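Local coordinates for protein transcriptional repressor, TetR family (Thermus thermophilus, PDB 3ANP) that binds lauroyl-CoA and, as a TetR-family transcriptional repressor, controls fatty acid degradation, probably by binding regulatory DNA, at residues A66-R69 with E70-R73; K7-R10 with R11-I14; M19-F22 with R23-F27. All blocks are in the same frame, centred on the assembly; numbering follows the deposited sequence.

Interaction 1: residues A66-R69 with E70-R73; sequences AGLR and EEVR
R69 and R73, one helical turn apart, run side by side and point the same way along helix 54-77, within the all-helical ligand-binding domain of this TetR-family repressor. The methylenes of R69 meet the guanidinium of R73: CG of R69 lies 3.6 Å from NE of R73, and CD of R69 sits over one face of the R73 guanidinium, towards its rim. The two guanidinium planes are turned 65° apart. With NE of R69 still 4.3 Å from NH2 of R73, the like charges are neighbours that probably repel mildly, a cost that the salt bridge from R73 to E134 probably eases. R69 can lay its aliphatic part there because CG is anti to the backbone N (chi1 178°) and the chain bends only further out, at chi3.

Another turn-spanning pair, L68 and E71, also lies side by side. CD2 of L68 is 3.8 Å from OE1 of E71, whose OE2 hydrogen-bonds H88. L68 is buried against V92 and L93 of helix 82-99 and close to the bound dodecyl-CoA, a setting that suits a branched apolar side chain. V72 is buried too, packing on helices 82-99 and 128-142. Regular i to i+4 backbone bonds fix the spacing of all these side chains: E71 N donates to G67 O at 3.0 Å. V72 N donates to L68 O at 2.9 Å, and V72 CG2 is only 3.3 Å from L68 O.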
ATOM      1  N   ALA A  66      -1.222 -14.476  14.548  1.00 15.31           N
ATOM      2  CA  ALA A  66      -1.338 -15.891  14.905  1.00 16.09           C
ATOM      3  C   ALA A  66      -2.712 -16.166  15.516  1.00 15.90           C
ATOM      4  O   ALA A  66      -3.301 -17.233  15.292  1.00 19.13           O
ATOM      5  CB  ALA A  66      -0.210 -16.317  15.891  1.00 12.59           C
ATOM      6  N   GLY A  67      -3.217 -15.219  16.300  1.00 16.73           N
ATOM      7  CA  GLY A  67      -4.541 -15.399  16.881  1.00 15.36           C
ATOM      8  C   GLY A  67      -5.577 -15.415  15.766  1.00 19.25           C
ATOM      9  O   GLY A  67      -6.514 -16.228  15.761  1.00 17.10           O
ATOM     10  N   LEU A  68      -5.417 -14.500  14.811  1.00 15.04           N
ATOM     11  CA  LEU A  68      -6.330 -14.435  13.673  1.00 18.39           C
ATOM     12  C   LEU A  68      -6.265 -15.721  12.843  1.00 16.12           C
ATOM     13  O   LEU A  68      -7.274 -16.154  12.296  1.00 16.55           O
ATOM     14  CB  LEU A  68      -6.008 -13.218  12.792  1.00 15.78           C
ATOM     15  CG  LEU A  68      -6.344 -11.840  13.392  1.00 20.10           C
ATOM     16  CD1 LEU A  68      -5.819 -10.727  12.486  1.00 22.73           C
ATOM     17  CD2 LEU A  68      -7.844 -11.701  13.549  1.00 21.28           C
ATOM     18  N   ARG A  69      -5.080 -16.324  12.744  1.00 17.59           N
ATOM     19  CA  ARG A  69      -4.922 -17.568  11.993  1.00 17.69           C
ATOM     20  C   ARG A  69      -5.718 -18.696  12.672  1.00 18.32           C
ATOM     21  O   ARG A  69      -6.401 -19.482  12.004  1.00 16.37           O
ATOM     22  CB  ARG A  69      -3.435 -17.951  11.894  1.00 20.12           C
ATOM     23  CG  ARG A  69      -3.172 -19.271  11.166  1.00 21.64           C
ATOM     24  CD  ARG A  69      -1.672 -19.610  11.108  1.00 22.29           C
ATOM     25  NE  ARG A  69      -0.883 -18.614  10.383  1.00 24.77           N
ATOM     26  CZ  ARG A  69       0.058 -17.846  10.934  1.00 26.31           C
ATOM     27  NH1 ARG A  69       0.335 -17.954  12.229  1.00 22.59           N
ATOM     28  NH2 ARG A  69       0.734 -16.969  10.192  1.00 18.79           N
ATOM     29  N   GLU A  70      -5.637 -18.774  13.998  1.00 17.37           N
ATOM     30  CA  GLU A  70      -6.377 -19.807  14.733  1.00 16.90           C
ATOM     31  C   GLU A  70      -7.865 -19.630  14.522  1.00 16.64           C
ATOM     32  O   GLU A  70      -8.600 -20.598  14.340  1.00 18.27           O
ATOM     33  CB  GLU A  70      -6.134 -19.708  16.239  1.00 19.55           C
ATOM     34  CG  GLU A  70      -4.724 -20.001  16.717  1.00 23.14           C
ATOM     35  CD  GLU A  70      -4.660 -20.049  18.240  1.00 22.84           C
ATOM     36  OE1 GLU A  70      -5.253 -20.969  18.826  1.00 23.50           O
ATOM     37  OE2 GLU A  70      -4.040 -19.157  18.847  1.00 23.83           O
ATOM     38  N   GLU A  71      -8.300 -18.376  14.583  1.00 15.89           N
ATOM     39  CA  GLU A  71      -9.702 -18.028  14.434  1.00 17.43           C
ATOM     40  C   GLU A  71     -10.213 -18.421  13.043  1.00 18.38           C
ATOM     41  O   GLU A  71     -11.282 -19.022  12.908  1.00 19.54           O
ATOM     42  CB  GLU A  71      -9.881 -16.522  14.699  1.00 16.54           C
ATOM     43  CG  GLU A  71     -11.319 -16.012  14.590  1.00 19.66           C
ATOM     44  CD  GLU A  71     -11.472 -14.569  15.075  1.00 23.86           C
ATOM     45  OE1 GLU A  71     -10.445 -13.893  15.311  1.00 27.35           O
ATOM     46  OE2 GLU A  71     -12.623 -14.109  15.222  1.00 23.28           O
ATOM     47  N   VAL A  72      -9.438 -18.094  12.018  1.00 17.05           N
ATOM     48  CA  VAL A  72      -9.815 -18.412  10.643  1.00 16.97           C
ATOM     49  C   VAL A  72      -9.890 -19.923  10.430  1.00 16.66           C
ATOM     50  O   VAL A  72     -10.855 -20.422   9.858  1.00 17.88           O
ATOM     51  CB  VAL A  72      -8.797 -17.775   9.630  1.00 17.61           C
ATOM     52  CG1 VAL A  72      -8.886 -18.454   8.248  1.00 17.10           C
ATOM     53  CG2 VAL A  72      -9.095 -16.279   9.493  1.00 14.16           C
ATOM     54  N   ARG A  73      -8.882 -20.656  10.895  1.00 14.32           N
ATOM     55  CA  ARG A  73      -8.884 -22.106  10.721  1.00 18.86           C
ATOM     56  C   ARG A  73     -10.039 -22.738  11.480  1.00 20.87           C
ATOM     57  O   ARG A  73     -10.672 -23.682  11.002  1.00 21.89           O
ATOM     58  CB  ARG A  73      -7.542 -22.699  11.175  1.00 17.69           C
ATOM     59  CG  ARG A  73      -6.410 -22.343  10.215  1.00 16.75           C
ATOM     60  CD  ARG A  73      -5.058 -22.836  10.698  1.00 21.14           C
ATOM     61  NE  ARG A  73      -3.990 -22.441   9.776  1.00 22.08           N
ATOM     62  CZ  ARG A  73      -2.766 -22.962   9.783  1.00 28.05           C
ATOM     63  NH1 ARG A  73      -2.454 -23.908  10.670  1.00 20.61           N
ATOM     64  NH2 ARG A  73      -1.855 -22.546   8.899  1.00 22.79           N
TER

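Interaction 2: residues K7-R10 with R11-I14; sequences KKRR and RERI
R10 and R13 cross with their guanidinium planes nearly perpendicular, 84° apart, and a water bridges the two positive groups. NE of R10 stays 4.1 Å from NH2 of R13, while water 2 accepts from both, at 3.3 Å from R10 NE and 2.8 Å from R13 NH2. The water lies in the plane at the edge of the R13 guanidinium; accepting from both arginines, it probably softens their repulsion. R13 turns back towards the preceding turn through a bend at chi3 (71°), and its NE is held by the carbonyl of A39.

R9 and E12 are less directly engaged. OE2 of E12 is 4.4 Å from NH1 of R9 and well out of the guanidinium plane, so the attraction is one of charge alone; the closer partner of that carboxylate is R16, in a salt bridge. Water 1 lies over the centre of the R9 guanidinium face and donates both to R9 O, at 2.6 Å, and to E12 OE2, at 3.2 Å.

All of this belongs to helix 3-25, the first helix of the TetR-type DNA-binding domain, which packs against the predicted helix-turn-helix. I14 is the buried member: I14 CD1 meets R10 CG, a methylene, at 3.9 Å, and the side chain continues onto F46 and Y50, as befits a branched apolar residue. R11, bent at chi3, carries its guanidinium to the carbonyl of Y49 and makes a cation-pi contact with Y50. Beneath these side chains the backbone is ordinary helix, with I14 N donating to R10 O at 3.0 Å.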
ATOM      1  N   LYS A   7      16.494 -17.523  28.755  1.00 20.83           N
ATOM      2  CA  LYS A   7      16.546 -16.545  27.664  1.00 20.63           C
ATOM      3  C   LYS A   7      15.140 -16.227  27.160  1.00 20.73           C
ATOM      4  O   LYS A   7      14.825 -15.071  26.850  1.00 21.19           O
ATOM      5  CB  LYS A   7      17.399 -17.070  26.505  1.00 20.21           C
ATOM      6  CG  LYS A   7      18.897 -17.074  26.800  1.00 27.84           C
ATOM      7  CD  LYS A   7      19.683 -17.620  25.626  1.00 30.34           C
ATOM      8  CE  LYS A   7      21.164 -17.345  25.781  1.00 39.73           C
ATOM      9  NZ  LYS A   7      21.448 -15.885  25.703  1.00 43.61           N
ATOM     10  N   LYS A   8      14.298 -17.249  27.066  1.00 19.32           N
ATOM     11  CA  LYS A   8      12.931 -17.023  26.621  1.00 20.61           C
ATOM     12  C   LYS A   8      12.199 -16.178  27.652  1.00 21.19           C
ATOM     13  O   LYS A   8      11.384 -15.324  27.296  1.00 18.48           O
ATOM     14  CB  LYS A   8      12.201 -18.350  26.406  1.00 23.65           C
ATOM     15  CG  LYS A   8      12.710 -19.109  25.190  1.00 27.99           C
ATOM     16  CD  LYS A   8      11.737 -20.192  24.780  1.00 32.57           C
ATOM     17  CE  LYS A   8      12.159 -20.820  23.458  1.00 37.51           C
ATOM     18  NZ  LYS A   8      11.138 -21.779  22.946  1.00 39.92           N
ATOM     19  N   ARG A   9      12.487 -16.414  28.932  1.00 17.45           N
ATOM     20  CA  ARG A   9      11.853 -15.623  29.983  1.00 19.35           C
ATOM     21  C   ARG A   9      12.364 -14.191  29.893  1.00 18.74           C
ATOM     22  O   ARG A   9      11.603 -13.235  30.038  1.00 20.25           O
ATOM     23  CB  ARG A   9      12.175 -16.187  31.373  1.00 21.04           C
ATOM     24  CG  ARG A   9      11.429 -17.480  31.709  1.00 22.20           C
ATOM     25  CD  ARG A   9       9.990 -17.212  32.113  1.00 21.07           C
ATOM     26  NE  ARG A   9       9.923 -16.515  33.396  1.00 23.45           N
ATOM     27  CZ  ARG A   9       8.856 -15.844  33.833  1.00 24.28           C
ATOM     28  NH1 ARG A   9       7.750 -15.778  33.089  1.00 19.27           N
ATOM     29  NH2 ARG A   9       8.899 -15.223  35.006  1.00 21.89           N
ATOM     30  N   ARG A  10      13.662 -14.035  29.671  1.00 17.13           N
ATOM     31  CA  ARG A  10      14.208 -12.696  29.562  1.00 17.40           C
ATOM     32  C   ARG A  10      13.609 -11.944  28.368  1.00 18.51           C
ATOM     33  O   ARG A  10      13.287 -10.760  28.483  1.00 18.94           O
ATOM     34  CB  ARG A  10      15.729 -12.747  29.443  1.00 20.31           C
ATOM     35  CG  ARG A  10      16.349 -11.405  29.163  1.00 22.26           C
ATOM     36  CD  ARG A  10      17.848 -11.431  29.390  1.00 28.56           C
ATOM     37  NE  ARG A  10      18.160 -11.275  30.807  1.00 35.35           N
ATOM     38  CZ  ARG A  10      19.375 -11.017  31.282  1.00 39.15           C
ATOM     39  NH1 ARG A  10      20.406 -10.888  30.450  1.00 40.17           N
ATOM     40  NH2 ARG A  10      19.557 -10.863  32.590  1.00 39.27           N
ATOM     41  N   ARG A  11      13.457 -12.621  27.228  1.00 19.16           N
ATOM     42  CA  ARG A  11      12.880 -11.954  26.061  1.00 19.48           C
ATOM     43  C   ARG A  11      11.442 -11.533  26.352  1.00 20.93           C
ATOM     44  O   ARG A  11      11.032 -10.421  26.009  1.00 14.91           O
ATOM     45  CB  ARG A  11      12.895 -12.865  24.827  1.00 17.43           C
ATOM     46  CG  ARG A  11      12.249 -12.227  23.590  1.00 20.05           C
ATOM     47  CD  ARG A  11      12.315 -13.167  22.396  1.00 23.22           C
ATOM     48  NE  ARG A  11      13.699 -13.360  21.989  1.00 30.04           N
ATOM     49  CZ  ARG A  11      14.397 -12.475  21.277  1.00 28.23           C
ATOM     50  NH1 ARG A  11      13.831 -11.343  20.885  1.00 23.67           N
ATOM     51  NH2 ARG A  11      15.664 -12.715  20.982  1.00 29.77           N
ATOM     52  N   GLU A  12      10.674 -12.407  26.995  1.00 18.57           N
ATOM     53  CA  GLU A  12       9.283 -12.067  27.278  1.00 20.12           C
ATOM     54  C   GLU A  12       9.162 -10.907  28.270  1.00 17.33           C
ATOM     55  O   GLU A  12       8.269 -10.074  28.144  1.00 20.58           O
ATOM     56  CB  GLU A  12       8.510 -13.294  27.782  1.00 18.37           C
ATOM     57  CG  GLU A  12       6.990 -13.152  27.671  1.00 26.60           C
ATOM     58  CD  GLU A  12       6.305 -12.756  28.979  1.00 33.14           C
ATOM     59  OE1 GLU A  12       5.078 -12.471  28.953  1.00 31.23           O
ATOM     60  OE2 GLU A  12       6.981 -12.738  30.036  1.00 32.34           O
ATOM     61  N   ARG A  13      10.067 -10.832  29.241  1.00 19.08           N
ATOM     62  CA  ARG A  13      10.002  -9.748  30.214  1.00 20.68           C
ATOM     63  C   ARG A  13      10.338  -8.414  29.531  1.00 21.53           C
ATOM     64  O   ARG A  13       9.700  -7.394  29.788  1.00 16.97           O
ATOM     65  CB  ARG A  13      10.963 -10.011  31.379  1.00 23.03           C
ATOM     66  CG  ARG A  13      10.738  -9.070  32.552  1.00 29.09           C
ATOM     67  CD  ARG A  13      11.617  -9.406  33.746  1.00 30.96           C
ATOM     68  NE  ARG A  13      13.028  -9.094  33.524  1.00 30.43           N
ATOM     69  CZ  ARG A  13      13.985 -10.007  33.380  1.00 33.07           C
ATOM     70  NH1 ARG A  13      13.684 -11.303  33.427  1.00 34.43           N
ATOM     71  NH2 ARG A  13      15.248  -9.628  33.213  1.00 31.48           N
ATOM     72  N   ILE A  14      11.348  -8.419  28.667  1.00 19.12           N
ATOM     73  CA  ILE A  14      11.713  -7.208  27.944  1.00 19.89           C
ATOM     74  C   ILE A  14      10.509  -6.805  27.075  1.00 19.23           C
ATOM     75  O   ILE A  14      10.111  -5.642  27.046  1.00 19.05           O
ATOM     76  CB  ILE A  14      12.955  -7.456  27.046  1.00 18.61           C
ATOM     77  CG1 ILE A  14      14.198  -7.645  27.935  1.00 19.37           C
ATOM     78  CG2 ILE A  14      13.137  -6.286  26.058  1.00 16.43           C
ATOM     79  CD1 ILE A  14      15.409  -8.213  27.206  1.00 21.73           C
TER
HETATM   80  O   HOH W   1       9.581 -13.361  31.713  1.00 24.73           O
HETATM   81  O   HOH W   2      16.412 -12.140  33.464  1.00 33.38           O

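Interaction 3: residues M19-F22 with R23-F27; sequences MELF and RNRGF
F27 turns the edge of its ring onto the face of F22, a T-shaped pair with centroids 4.7 Å apart and planes at 67°. CD1 of F27 stands over the centre of the F22 ring, and CE1 of F27 comes within 3.5 Å of F22 CZ. The chain can bring F27 back over F22 because helix 3-25 ends at R25 and G26 follows with positive phi (104°), a backbone conformation that glycine, lacking a CB, adopts without crowding the preceding carbonyl. G26 N still donates to F22 O at 2.8 Å, but from above the carbonyl plane.

The outer side is looser and polar. E20, folded back at chi2, meets N24 through a weak hydrogen bond from ND2 to OE2, at 3.0 Å, with carboxylate and amide planes 75° apart. Water 3 links OE1 of E20 to NH2 of R23. The arginines also meet apolar groups: the guanidinium of R23 offers a flat face to CE of the selenomethionine M19, and the R25 chain runs beside L21, its guanidinium held in a salt bridge with E34.

F22 and L21 pack on I35 of helix 32-39, in the predicted helix-turn-helix, whereas M19 and F27 rest on helices 54-77 and 101-110, consistent with a place at the junction of the DNA-binding and ligand-binding domains.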
HETATM    1  N   MSE A  19       6.085  -3.040  25.850  1.00 15.97           N
HETATM    2  CA  MSE A  19       4.691  -2.841  25.465  1.00 13.32           C
HETATM    3  C   MSE A  19       3.962  -1.927  26.454  1.00 16.29           C
HETATM    4  O   MSE A  19       3.209  -1.040  26.043  1.00 12.48           O
HETATM    5  CB  MSE A  19       3.965  -4.192  25.361  1.00 16.18           C
HETATM    6  CG  MSE A  19       4.437  -5.081  24.206  1.00 19.28           C
HETATM    7 SE   MSE A  19       4.195  -4.214  22.460  1.00 31.12          SE
HETATM    8  CE  MSE A  19       2.278  -3.917  22.532  1.00 27.05           C
ATOM      9  N   GLU A  20       4.180  -2.149  27.752  1.00 12.70           N
ATOM     10  CA  GLU A  20       3.550  -1.319  28.774  1.00 16.53           C
ATOM     11  C   GLU A  20       3.987   0.148  28.611  1.00 17.35           C
ATOM     12  O   GLU A  20       3.149   1.062  28.629  1.00 15.15           O
ATOM     13  CB  GLU A  20       3.899  -1.840  30.182  1.00 17.87           C
ATOM     14  CG  GLU A  20       3.272  -1.039  31.320  1.00 20.01           C
ATOM     15  CD  GLU A  20       1.755  -1.238  31.458  1.00 20.92           C
ATOM     16  OE1 GLU A  20       1.115  -1.810  30.547  1.00 19.67           O
ATOM     17  OE2 GLU A  20       1.195  -0.807  32.490  1.00 22.81           O
ATOM     18  N   LEU A  21       5.287   0.380  28.428  1.00 17.59           N
ATOM     19  CA  LEU A  21       5.788   1.746  28.241  1.00 16.63           C
ATOM     20  C   LEU A  21       5.212   2.345  26.962  1.00 16.81           C
ATOM     21  O   LEU A  21       4.815   3.508  26.955  1.00 17.96           O
ATOM     22  CB  LEU A  21       7.334   1.772  28.165  1.00 15.49           C
ATOM     23  CG  LEU A  21       8.018   1.625  29.529  1.00 14.50           C
ATOM     24  CD1 LEU A  21       9.471   1.221  29.362  1.00 16.15           C
ATOM     25  CD2 LEU A  21       7.908   2.957  30.303  1.00 17.42           C
ATOM     26  N   PHE A  22       5.187   1.565  25.880  1.00 15.46           N
ATOM     27  CA  PHE A  22       4.652   2.070  24.611  1.00 16.94           C
ATOM     28  C   PHE A  22       3.184   2.470  24.796  1.00 18.61           C
ATOM     29  O   PHE A  22       2.733   3.526  24.322  1.00 17.03           O
ATOM     30  CB  PHE A  22       4.723   1.011  23.489  1.00 19.24           C
ATOM     31  CG  PHE A  22       6.136   0.603  23.075  1.00 14.97           C
ATOM     32  CD1 PHE A  22       7.228   1.423  23.315  1.00 14.69           C
ATOM     33  CD2 PHE A  22       6.337  -0.595  22.383  1.00 13.73           C
ATOM     34  CE1 PHE A  22       8.512   1.059  22.863  1.00 16.53           C
ATOM     35  CE2 PHE A  22       7.603  -0.969  21.933  1.00 15.92           C
ATOM     36  CZ  PHE A  22       8.693  -0.134  22.175  1.00 15.03           C
ATOM     37  N   ARG A  23       2.435   1.617  25.480  1.00 17.51           N
ATOM     38  CA  ARG A  23       1.023   1.889  25.721  1.00 20.12           C
ATOM     39  C   ARG A  23       0.794   3.109  26.586  1.00 19.63           C
ATOM     40  O   ARG A  23      -0.014   3.972  26.246  1.00 23.74           O
ATOM     41  CB  ARG A  23       0.349   0.682  26.386  1.00 19.58           C
ATOM     42  CG  ARG A  23       0.005  -0.437  25.421  1.00 18.87           C
ATOM     43  CD  ARG A  23      -0.640  -1.638  26.131  1.00 22.87           C
ATOM     44  NE  ARG A  23      -1.133  -2.605  25.156  1.00 19.40           N
ATOM     45  CZ  ARG A  23      -0.668  -3.842  25.023  1.00 23.38           C
ATOM     46  NH1 ARG A  23      -1.183  -4.634  24.092  1.00 22.46           N
ATOM     47  NH2 ARG A  23       0.300  -4.293  25.820  1.00 20.37           N
ATOM     48  N   ASN A  24       1.506   3.183  27.705  1.00 19.25           N
ATOM     49  CA  ASN A  24       1.344   4.288  28.651  1.00 21.59           C
ATOM     50  C   ASN A  24       1.990   5.616  28.278  1.00 24.82           C
ATOM     51  O   ASN A  24       1.502   6.675  28.674  1.00 25.06           O
ATOM     52  CB  ASN A  24       1.873   3.884  30.033  1.00 22.27           C
ATOM     53  CG  ASN A  24       1.020   2.817  30.697  1.00 23.43           C
ATOM     54  OD1 ASN A  24      -0.176   2.738  30.447  1.00 24.92           O
ATOM     55  ND2 ASN A  24       1.630   2.005  31.560  1.00 21.52           N
ATOM     56  N   ARG A  25       3.083   5.572  27.523  1.00 23.75           N
ATOM     57  CA  ARG A  25       3.795   6.804  27.197  1.00 24.39           C
ATOM     58  C   ARG A  25       4.012   7.089  25.717  1.00 22.57           C
ATOM     59  O   ARG A  25       4.469   8.172  25.359  1.00 21.40           O
ATOM     60  CB  ARG A  25       5.141   6.810  27.935  1.00 25.24           C
ATOM     61  CG  ARG A  25       4.980   6.736  29.463  1.00 34.57           C
ATOM     62  CD  ARG A  25       6.292   6.545  30.204  1.00 38.89           C
ATOM     63  NE  ARG A  25       7.199   7.675  30.030  1.00 45.03           N
ATOM     64  CZ  ARG A  25       8.436   7.725  30.515  1.00 48.39           C
ATOM     65  NH1 ARG A  25       9.192   8.797  30.306  1.00 47.18           N
ATOM     66  NH2 ARG A  25       8.920   6.700  31.210  1.00 50.77           N
ATOM     67  N   GLY A  26       3.679   6.131  24.863  1.00 20.28           N
ATOM     68  CA  GLY A  26       3.858   6.339  23.438  1.00 21.04           C
ATOM     69  C   GLY A  26       5.076   5.587  22.926  1.00 19.44           C
ATOM     70  O   GLY A  26       6.092   5.474  23.629  1.00 16.82           O
ATOM     71  N   PHE A  27       4.976   5.076  21.701  1.00 14.54           N
ATOM     72  CA  PHE A  27       6.062   4.318  21.094  1.00 17.33           C
ATOM     73  C   PHE A  27       7.304   5.159  20.822  1.00 18.69           C
ATOM     74  O   PHE A  27       8.416   4.829  21.263  1.00 16.26           O
ATOM     75  CB  PHE A  27       5.607   3.690  19.772  1.00 13.32           C
ATOM     76  CG  PHE A  27       6.699   2.957  19.062  1.00 17.11           C
ATOM     77  CD1 PHE A  27       7.181   1.746  19.564  1.00 16.16           C
ATOM     78  CD2 PHE A  27       7.322   3.520  17.946  1.00 15.90           C
ATOM     79  CE1 PHE A  27       8.283   1.109  18.963  1.00 15.06           C
ATOM     80  CE2 PHE A  27       8.413   2.897  17.342  1.00 17.67           C
ATOM     81  CZ  PHE A  27       8.897   1.687  17.856  1.00 14.31           C
TER
HETATM   82  O   HOH W   3       1.082  -3.592  28.462  1.00 19.95           O

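Overall arrangement
Interactions 2 and 3 share helix 3-25, their centres about 18 Å apart; interaction 1 lies on helix 54-77, its centre some 24 and 26 Å from theirs. None of the three touches another. Interaction 2 is a surface contact, rich in arginine and bridged by water, with I14 alone buried. Interactions 1 and 3 are partly buried, but differently: the first follows an unbroken helix whose apolar residues pack on neighbouring helices, L68 close to the bound acyl-CoA; the third rounds a helix end with an aromatic pair. In the fold, interaction 2 meets the predicted helix-turn-helix, interaction 3 touches both this motif and helices of the ligand-binding domain, and interaction 1 lies within that domain.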